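Local coordinates for protein polyphosphate kinase (Porphyromonas gingivalis, PDB 2O8R) that probably catalyses the reversible, magnesium-dependent transfer of the terminal phosphate of ATP onto long-chain inorganic polyphosphate, at residues 7-12 with 554-559; 508-513 with 628-633; 546-551 with 622-627. The protein carries 3 engineered substitutions. All blocks are in the same frame, centred on the assembly; numbering follows the deposited sequence.

Interaction 1 of 3, residues 7-12 with 554-559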
loop_
_atom_site.group_PDB
_atom_site.type_symbol
_atom_site.label_atom_id
_atom_site.label_comp_id
_atom_site.label_asym_id
_atom_site.label_seq_id
_atom_site.Cartn_x
_atom_site.Cartn_y
_atom_site.Cartn_z
ATOM N N ALA A 7 27.046 -2.356 44.391
ATOM C CA ALA A 7 28.172 -2.858 43.593
ATOM C C ALA A 7 27.751 -3.856 42.516
ATOM O O ALA A 7 28.474 -4.826 42.242
ATOM C CB ALA A 7 29.238 -3.487 44.520
ATOM N N TYR A 8 26.601 -3.604 41.893
ATOM C CA TYR A 8 25.979 -4.572 40.983
ATOM C C TYR A 8 26.425 -4.489 39.527
ATOM O O TYR A 8 26.519 -3.405 38.955
ATOM C CB TYR A 8 24.464 -4.469 41.065
ATOM C CG TYR A 8 23.910 -5.007 42.355
ATOM C CD1 TYR A 8 23.850 -6.378 42.590
ATOM C CD2 TYR A 8 23.435 -4.148 43.341
ATOM C CE1 TYR A 8 23.326 -6.878 43.778
ATOM C CE2 TYR A 8 22.905 -4.639 44.530
ATOM C CZ TYR A 8 22.857 -6.003 44.746
ATOM O OH TYR A 8 22.344 -6.494 45.932
ATOM N N PRO A 9 26.655 -5.651 38.908
ATOM C CA PRO A 9 27.029 -5.731 37.499
ATOM C C PRO A 9 25.830 -5.532 36.559
ATOM O O PRO A 9 24.700 -5.910 36.902
ATOM C CB PRO A 9 27.556 -7.156 37.374
ATOM C CG PRO A 9 26.741 -7.932 38.359
ATOM C CD PRO A 9 26.514 -6.987 39.519
ATOM N N PHE A 10 26.082 -4.923 35.398
ATOM C CA PHE A 10 25.070 -4.737 34.347
ATOM C C PHE A 10 25.701 -4.804 32.965
ATOM O O PHE A 10 26.707 -4.137 32.715
ATOM C CB PHE A 10 24.391 -3.371 34.460
ATOM C CG PHE A 10 23.650 -3.147 35.744
ATOM C CD1 PHE A 10 22.352 -3.601 35.903
ATOM C CD2 PHE A 10 24.241 -2.449 36.783
ATOM C CE1 PHE A 10 21.659 -3.377 37.082
ATOM C CE2 PHE A 10 23.556 -2.226 37.965
ATOM C CZ PHE A 10 22.258 -2.684 38.110
ATOM N N PHE A 11 25.109 -5.577 32.060
ATOM C CA PHE A 11 25.528 -5.545 30.662
ATOM C C PHE A 11 25.168 -4.194 30.107
ATOM O O PHE A 11 24.175 -3.607 30.536
ATOM C CB PHE A 11 24.771 -6.568 29.838
ATOM C CG PHE A 11 25.151 -7.976 30.116
ATOM C CD1 PHE A 11 26.484 -8.363 30.112
ATOM C CD2 PHE A 11 24.163 -8.932 30.346
ATOM C CE1 PHE A 11 26.826 -9.687 30.362
ATOM C CE2 PHE A 11 24.489 -10.253 30.585
ATOM C CZ PHE A 11 25.827 -10.640 30.598
ATOM N N ARG A 12 25.967 -3.696 29.168
ATOM C CA ARG A 12 25.565 -2.541 28.371
ATOM C C ARG A 12 24.412 -2.978 27.460
ATOM O O ARG A 12 24.391 -4.112 26.980
ATOM C CB ARG A 12 26.741 -2.036 27.553
ATOM C CG ARG A 12 27.943 -1.752 28.415
ATOM C CD ARG A 12 29.103 -1.123 27.663
ATOM N NE ARG A 12 30.303 -1.136 28.499
ATOM C CZ ARG A 12 30.651 -0.174 29.354
ATOM N NH1 ARG A 12 29.898 0.914 29.497
ATOM N NH2 ARG A 12 31.761 -0.304 30.076
ATOM N N GLN A 554 16.503 -5.036 42.241
ATOM C CA GLN A 554 15.565 -5.791 43.069
ATOM C C GLN A 554 15.674 -7.295 42.801
ATOM O O GLN A 554 15.623 -8.108 43.727
ATOM C CB GLN A 554 14.134 -5.303 42.823
ATOM C CG GLN A 554 14.024 -3.786 42.848
ATOM C CD GLN A 554 12.603 -3.266 42.752
ATOM O OE1 GLN A 554 11.639 -4.015 42.895
ATOM N NE2 GLN A 554 12.470 -1.965 42.522
ATOM N N LEU A 555 15.843 -7.654 41.532
ATOM C CA LEU A 555 15.942 -9.049 41.151
ATOM C C LEU A 555 17.201 -9.657 41.737
ATOM O O LEU A 555 17.157 -10.754 42.300
ATOM C CB LEU A 555 15.921 -9.199 39.634
ATOM C CG LEU A 555 14.627 -8.780 38.940
ATOM C CD1 LEU A 555 14.827 -8.757 37.431
ATOM C CD2 LEU A 555 13.459 -9.684 39.334
ATOM N N TYR A 556 18.308 -8.925 41.613
ATOM C CA TYR A 556 19.585 -9.312 42.207
ATOM C C TYR A 556 19.453 -9.513 43.716
ATOM O O TYR A 556 19.971 -10.492 44.271
ATOM C CB TYR A 556 20.631 -8.237 41.965
ATOM C CG TYR A 556 21.247 -8.217 40.585
ATOM C CD1 TYR A 556 21.628 -9.393 39.946
ATOM C CD2 TYR A 556 21.488 -7.005 39.930
ATOM C CE1 TYR A 556 22.216 -9.365 38.684
ATOM C CE2 TYR A 556 22.087 -6.971 38.683
ATOM C CZ TYR A 556 22.439 -8.149 38.067
ATOM O OH TYR A 556 23.014 -8.101 36.832
ATOM N N ARG A 557 18.761 -8.584 44.373
ATOM C CA ARG A 557 18.501 -8.716 45.798
ATOM C C ARG A 557 17.607 -9.913 46.116
ATOM O O ARG A 557 17.794 -10.565 47.145
ATOM C CB ARG A 557 17.896 -7.444 46.376
ATOM C CG ARG A 557 18.843 -6.252 46.465
ATOM C CD ARG A 557 18.090 -4.992 46.889
ATOM N NE ARG A 557 16.946 -5.339 47.734
ATOM C CZ ARG A 557 15.674 -5.028 47.477
ATOM N NH1 ARG A 557 15.345 -4.317 46.400
ATOM N NH2 ARG A 557 14.729 -5.422 48.320
ATOM N N ALA A 558 16.649 -10.209 45.242
ATOM C CA ALA A 558 15.796 -11.377 45.436
ATOM C C ALA A 558 16.634 -12.641 45.326
ATOM O O ALA A 558 16.506 -13.543 46.145
ATOM C CB ALA A 558 14.660 -11.390 44.436
ATOM N N SER A 559 17.518 -12.683 44.335
ATOM C CA SER A 559 18.434 -13.809 44.162
ATOM C C SER A 559 19.290 -14.005 45.411
ATOM O O SER A 559 19.280 -15.084 46.020
ATOM C CB SER A 559 19.330 -13.582 42.944
ATOM O OG SER A 559 20.205 -14.676 42.737
#
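In both Tyr8 and Tyr556, CG stands anti to the carbonyl carbon and beside the backbone N (chi1 -72° in Tyr8, nearly the same in Tyr556); the two rings, coming from opposite sides of the contact, slide past each other. Their planes lie 2° apart, but centroids 5.2 Å apart mark rings slid so far that they barely overlap. The Tyr8 ring therefore reaches past its partner toward the helix, where CE1 meets Tyr556 CB at 3.5 Å. Farther along, Tyr8 OH lies 3.5 Å from Arg557 CG; its hydrogen bond goes to Glu560, while the Arg557 guanidinium pairs with Glu525. In the other direction, Tyr556 OH makes a weak 2.8 Å bond to Pro9 O and is also hydrogen-bonded to the backbone N of Val576, so two groups restrain this ring end. Phe10 adds an offset edge-to-face pair, with the Tyr556 edge toward its face: the planes are 65° apart, and Phe10 CE1 approaches Tyr556 CE2 to 4.0 Å. The geometry is that of a three-ring aromatic cluster, Tyr8, Phe10 and Tyr556, by which the extended N-terminal segment packs on helix 549-560 of the second C-terminal, phospholipase D-like domain.

Interaction 2 of 3, residues 508-513 with 628-633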
loop_
_atom_site.group_PDB
_atom_site.type_symbol
_atom_site.label_atom_id
_atom_site.label_comp_id
_atom_site.label_asym_id
_atom_site.label_seq_id
_atom_site.Cartn_x
_atom_site.Cartn_y
_atom_site.Cartn_z
ATOM N N ARG A 508 -7.949 -4.208 40.320
ATOM C CA ARG A 508 -7.112 -5.359 40.005
ATOM C C ARG A 508 -6.084 -4.990 38.958
ATOM O O ARG A 508 -5.013 -5.583 38.903
ATOM C CB ARG A 508 -7.955 -6.509 39.468
ATOM C CG ARG A 508 -9.171 -6.868 40.306
ATOM C CD ARG A 508 -8.794 -7.720 41.478
ATOM N NE ARG A 508 -9.916 -8.529 41.935
ATOM C CZ ARG A 508 -9.785 -9.616 42.688
ATOM N NH1 ARG A 508 -8.579 -10.027 43.060
ATOM N NH2 ARG A 508 -10.861 -10.297 43.060
ATOM N N LEU A 509 -6.423 -4.002 38.137
ATOM C CA LEU A 509 -5.582 -3.590 37.019
ATOM C C LEU A 509 -4.317 -2.872 37.475
ATOM O O LEU A 509 -4.320 -2.186 38.489
ATOM C CB LEU A 509 -6.385 -2.673 36.105
ATOM C CG LEU A 509 -5.856 -2.395 34.707
ATOM C CD1 LEU A 509 -5.705 -3.719 33.980
ATOM C CD2 LEU A 509 -6.773 -1.408 33.962
ATOM N N LEU A 510 -3.237 -3.031 36.724
ATOM C CA LEU A 510 -2.017 -2.280 36.993
ATOM C C LEU A 510 -1.695 -1.333 35.860
ATOM O O LEU A 510 -1.433 -1.776 34.744
ATOM C CB LEU A 510 -0.839 -3.222 37.157
ATOM C CG LEU A 510 -0.949 -4.274 38.239
ATOM C CD1 LEU A 510 0.402 -4.950 38.364
ATOM C CD2 LEU A 510 -1.352 -3.612 39.537
ATOM N N VAL A 511 -1.701 -0.037 36.152
ATOM C CA VAL A 511 -1.365 0.984 35.158
ATOM C C VAL A 511 -0.066 1.719 35.506
ATOM O O VAL A 511 0.189 2.048 36.659
ATOM C CB VAL A 511 -2.510 1.986 34.970
ATOM C CG1 VAL A 511 -2.249 2.879 33.768
ATOM C CG2 VAL A 511 -3.838 1.244 34.787
ATOM N N ALA A 512 0.763 1.947 34.498
ATOM C CA ALA A 512 2.048 2.599 34.686
ATOM C C ALA A 512 1.838 4.063 35.045
ATOM O O ALA A 512 0.888 4.689 34.579
ATOM C CB ALA A 512 2.895 2.463 33.423
ATOM N N ARG A 513 2.727 4.602 35.878
ATOM C CA ARG A 513 2.609 5.976 36.388
ATOM C C ARG A 513 1.426 6.099 37.355
ATOM O O ARG A 513 0.994 7.195 37.696
ATOM C CB ARG A 513 2.498 7.003 35.245
ATOM C CG ARG A 513 3.562 6.872 34.160
ATOM C CD ARG A 513 3.312 7.828 33.002
ATOM N NE ARG A 513 3.870 9.154 33.268
ATOM C CZ ARG A 513 3.164 10.209 33.676
ATOM N NH1 ARG A 513 1.852 10.115 33.864
ATOM N NH2 ARG A 513 3.774 11.368 33.894
ATOM N N GLU A 628 1.102 2.062 30.400
ATOM C CA GLU A 628 1.086 0.631 30.115
ATOM C C GLU A 628 0.026 -0.047 30.962
ATOM O O GLU A 628 -0.522 0.555 31.885
ATOM C CB GLU A 628 2.437 0.009 30.489
ATOM C CG GLU A 628 3.648 0.691 29.893
ATOM C CD GLU A 628 4.023 0.169 28.515
ATOM O OE1 GLU A 628 3.381 -0.778 28.023
ATOM O OE2 GLU A 628 4.984 0.705 27.928
ATOM N N THR A 629 -0.245 -1.311 30.667
ATOM C CA THR A 629 -1.114 -2.108 31.527
ATOM C C THR A 629 -0.517 -3.446 31.921
ATOM O O THR A 629 0.282 -4.037 31.188
ATOM C CB THR A 629 -2.484 -2.385 30.893
ATOM O OG1 THR A 629 -2.308 -2.951 29.581
ATOM C CG2 THR A 629 -3.294 -1.115 30.821
ATOM N N ALA A 630 -0.914 -3.915 33.097
ATOM C CA ALA A 630 -0.725 -5.305 33.465
ATOM C C ALA A 630 -1.995 -5.781 34.149
ATOM O O ALA A 630 -2.644 -5.031 34.886
ATOM C CB ALA A 630 0.479 -5.477 34.368
ATOM N N CYS A 631 -2.347 -7.033 33.892
ATOM C CA CYS A 631 -3.592 -7.582 34.383
ATOM C C CYS A 631 -3.405 -8.951 35.031
ATOM O O CYS A 631 -2.730 -9.816 34.467
ATOM C CB CYS A 631 -4.561 -7.707 33.234
ATOM S SG CYS A 631 -6.232 -7.875 33.762
ATOM N N PRO A 632 -3.980 -9.136 36.238
ATOM C CA PRO A 632 -4.077 -10.422 36.910
ATOM C C PRO A 632 -4.966 -11.375 36.146
ATOM O O PRO A 632 -6.021 -10.978 35.643
ATOM C CB PRO A 632 -4.766 -10.076 38.231
ATOM C CG PRO A 632 -5.473 -8.828 37.968
ATOM C CD PRO A 632 -4.554 -8.068 37.068
ATOM N N VAL A 633 -4.526 -12.621 36.055
ATOM C CA VAL A 633 -5.332 -13.678 35.511
ATOM C C VAL A 633 -6.038 -14.293 36.717
ATOM O O VAL A 633 -5.417 -15.002 37.503
ATOM C CB VAL A 633 -4.434 -14.694 34.819
ATOM C CG1 VAL A 633 -5.249 -15.815 34.186
ATOM C CG2 VAL A 633 -3.585 -13.996 33.787
#
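Ala630 N donates to Leu510 O at 2.7 Å, the shortest polar bond between 508-513 and 628-633. The reciprocal bond, Leu510 N to Ala630 O, measures 2.8 Å, and this doubly bonded pair identifies antiparallel pairing. Val511 and Thr629 form the adjoining non-hydrogen-bonded pair. A longer bond, Ala512 N to Glu628 O at 3.2 Å, continues the pairing past these two bridges. On one face, Leu510 CB touches Ala630 CB at 3.8 Å, and Trp601 packs against both residues; on the other, Val511 and Thr629 meet Leu493 of helix 484-497. Leu509 turns CG away from its own N (chi1 -165°), beside the carbonyl carbon, and brings CD1 to 3.5 Å from Ala630 O and 4.2 Å from Cys631 SG. At the far end, Pro632 CG rests 3.7 Å from Arg508 CB. The Glu628 side chain turns out of the pairing: OE2 forms a salt bridge with Arg626, while OE1 is hydrogen-bonded to Ser615 and to ND1 of His439, the predicted phosphohistidine. Strand 510-511 is the outermost strand of the mixed sheet in the second phospholipase D-like domain; its neighbour, 629-632, begins right after Glu628, beside the probable active site.

Interaction 3 of 3, residues 546-551 with 622-627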
loop_
_atom_site.group_PDB
_atom_site.type_symbol
_atom_site.label_atom_id
_atom_site.label_comp_id
_atom_site.label_asym_id
_atom_site.label_seq_id
_atom_site.Cartn_x
_atom_site.Cartn_y
_atom_site.Cartn_z
ATOM N N LEU A 546 14.556 -6.585 29.293
ATOM C CA LEU A 546 14.854 -6.218 30.670
ATOM C C LEU A 546 16.105 -5.335 30.714
ATOM O O LEU A 546 17.210 -5.753 30.351
ATOM C CB LEU A 546 15.044 -7.464 31.531
ATOM C CG LEU A 546 15.402 -7.180 32.988
ATOM C CD1 LEU A 546 14.346 -6.312 33.621
ATOM C CD2 LEU A 546 15.579 -8.479 33.757
ATOM N N GLN A 547 15.927 -4.107 31.171
ATOM C CA GLN A 547 16.981 -3.125 31.060
ATOM C C GLN A 547 16.951 -2.142 32.235
ATOM O O GLN A 547 17.958 -1.498 32.530
ATOM C CB GLN A 547 16.832 -2.412 29.705
ATOM C CG GLN A 547 17.912 -1.418 29.333
ATOM C CD GLN A 547 17.584 -0.007 29.766
ATOM O OE1 GLN A 547 16.485 0.270 30.250
ATOM N NE2 GLN A 547 18.541 0.896 29.594
ATOM N N ASP A 548 15.807 -2.030 32.911
ATOM C CA ASP A 548 15.673 -1.061 33.994
ATOM C C ASP A 548 16.542 -1.373 35.199
ATOM O O ASP A 548 16.301 -2.356 35.897
ATOM C CB ASP A 548 14.229 -0.928 34.456
ATOM C CG ASP A 548 14.075 0.125 35.541
ATOM O OD1 ASP A 548 14.096 1.331 35.208
ATOM O OD2 ASP A 548 13.953 -0.243 36.727
ATOM N N LYS A 549 17.519 -0.502 35.460
ATOM C CA LYS A 549 18.473 -0.680 36.566
ATOM C C LYS A 549 17.820 -0.967 37.911
ATOM O O LYS A 549 18.328 -1.782 38.679
ATOM C CB LYS A 549 19.390 0.536 36.715
ATOM C CG LYS A 549 20.587 0.564 35.790
ATOM C CD LYS A 549 21.459 1.766 36.125
ATOM C CE LYS A 549 22.403 2.148 34.994
ATOM N NZ LYS A 549 21.722 2.851 33.864
ATOM N N ASN A 550 16.701 -0.311 38.199
ATOM C CA ASN A 550 16.071 -0.489 39.496
ATOM C C ASN A 550 15.473 -1.861 39.684
ATOM O O ASN A 550 15.804 -2.549 40.645
ATOM C CB ASN A 550 15.059 0.606 39.789
ATOM C CG ASN A 550 15.723 1.887 40.247
ATOM O OD1 ASN A 550 16.856 2.194 39.856
ATOM N ND2 ASN A 550 15.027 2.643 41.089
ATOM N N VAL A 551 14.627 -2.276 38.750
ATOM C CA VAL A 551 13.996 -3.585 38.856
ATOM C C VAL A 551 15.052 -4.685 38.802
ATOM O O VAL A 551 14.935 -5.691 39.495
ATOM C CB VAL A 551 12.933 -3.826 37.766
ATOM C CG1 VAL A 551 12.040 -4.947 38.181
ATOM C CG2 VAL A 551 12.097 -2.615 37.582
ATOM N N ASN A 622 9.654 2.249 29.645
ATOM C CA ASN A 622 8.388 1.536 29.825
ATOM C C ASN A 622 7.690 1.788 31.165
ATOM O O ASN A 622 6.493 2.058 31.193
ATOM C CB ASN A 622 8.594 0.039 29.627
ATOM C CG ASN A 622 8.840 -0.330 28.184
ATOM O OD1 ASN A 622 9.168 0.519 27.358
ATOM N ND2 ASN A 622 8.689 -1.607 27.871
ATOM N N LEU A 623 8.436 1.708 32.265
ATOM C CA LEU A 623 7.851 1.836 33.602
ATOM C C LEU A 623 7.625 3.282 34.051
ATOM O O LEU A 623 7.031 3.508 35.106
ATOM C CB LEU A 623 8.716 1.114 34.644
ATOM C CG LEU A 623 9.126 -0.349 34.420
ATOM C CD1 LEU A 623 10.512 -0.619 34.975
ATOM C CD2 LEU A 623 8.126 -1.315 35.012
ATOM N N TYR A 624 8.096 4.252 33.265
ATOM C CA TYR A 624 8.032 5.661 33.668
ATOM C C TYR A 624 7.446 6.638 32.642
ATOM O O TYR A 624 6.677 7.526 33.002
ATOM C CB TYR A 624 9.408 6.140 34.133
ATOM C CG TYR A 624 9.987 5.324 35.275
ATOM C CD1 TYR A 624 9.430 5.381 36.551
ATOM C CD2 TYR A 624 11.088 4.497 35.076
ATOM C CE1 TYR A 624 9.958 4.633 37.601
ATOM C CE2 TYR A 624 11.626 3.745 36.115
ATOM C CZ TYR A 624 11.057 3.821 37.376
ATOM O OH TYR A 624 11.585 3.081 38.408
ATOM N N ASN A 625 7.803 6.477 31.371
ATOM C CA ASN A 625 7.348 7.395 30.317
ATOM C C ASN A 625 5.976 7.078 29.717
ATOM O O ASN A 625 5.166 7.978 29.487
ATOM C CB ASN A 625 8.379 7.471 29.189
ATOM C CG ASN A 625 9.717 7.967 29.661
ATOM O OD1 ASN A 625 10.108 7.744 30.806
ATOM N ND2 ASN A 625 10.435 8.651 28.781
ATOM N N ARG A 626 5.729 5.801 29.453
ATOM C CA ARG A 626 4.504 5.361 28.801
ATOM C C ARG A 626 3.347 5.089 29.765
ATOM O O ARG A 626 3.553 4.851 30.956
ATOM C CB ARG A 626 4.786 4.084 27.995
ATOM C CG ARG A 626 5.488 4.319 26.677
ATOM C CD ARG A 626 6.862 3.707 26.645
ATOM N NE ARG A 626 6.786 2.267 26.416
ATOM C CZ ARG A 626 6.768 1.690 25.216
ATOM N NH1 ARG A 626 6.699 0.368 25.120
ATOM N NH2 ARG A 626 6.821 2.424 24.112
ATOM N N ILE A 627 2.125 5.106 29.248
ATOM C CA ILE A 627 1.056 4.441 29.972
ATOM C C ILE A 627 0.896 2.995 29.474
ATOM O O ILE A 627 0.639 2.738 28.291
ATOM C CB ILE A 627 -0.255 5.267 30.018
ATOM C CG1 ILE A 627 -0.202 6.220 31.226
ATOM C CG2 ILE A 627 -1.486 4.358 30.120
ATOM C CD1 ILE A 627 -1.442 7.046 31.440
#
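Asp548 can be followed outward from CB, which lies 3.8 Å from Leu623 CD1, where the N-terminus of helix 549-560 meets the last residues of helix 620-624. Asp548 is the N-cap of the former helix. Its CG stands anti to its own backbone N (chi1 -177°), a setting that places the carboxylate beside the first helical turn and also against Leu623; CG and Leu623 CD1 are 3.7 Å apart. At the tip the two oxygens part company. OD2 accepts the capping bond from Val551 N, 2.9 Å long with an N-H...O angle of 168°; the donor meets it on the anti side of the carboxylate. OD1 instead lies 3.6 Å from Tyr624 CE2, at the edge of the ring and near its plane, the two flat groups being turned 50° against each other. No hydrogen bond joins the two segments, so the contact rests on packing, with Leu623 CD1 at its centre, touched by both Asp548 and Val551. Met516 and Ile520 of helix 516-532 touch Leu623 as well. Val551 turns CG2 anti to its carbonyl carbon, and that methyl ends 3.6 Å from Leu623 CD1.

How the interactions relate
Interaction 3 sits between the other two, its centre about 15 Å from that of interaction 1 and about 14 Å from that of interaction 2, whereas interactions 1 and 2 have centres about 25 Å apart (nearest atoms about 12 Å) and do not touch. Interactions 1 and 3 share helix 549-560: its first residues belong to 546-551, a later turn, 554-559, meets 7-12, and Leu546 CD2 packs 3.8 Å from Leu555 CD1. Interactions 3 and 2 adjoin through 622-627, which runs directly into 628-633. Along the chain the order is 7-12, 508-513, 546-551, 554-559, 622-627, 628-633. All four segments of interactions 2 and 3 belong to the second C-terminal domain, while interaction 1 joins that domain to the N-terminal segment, more than 500 residues earlier.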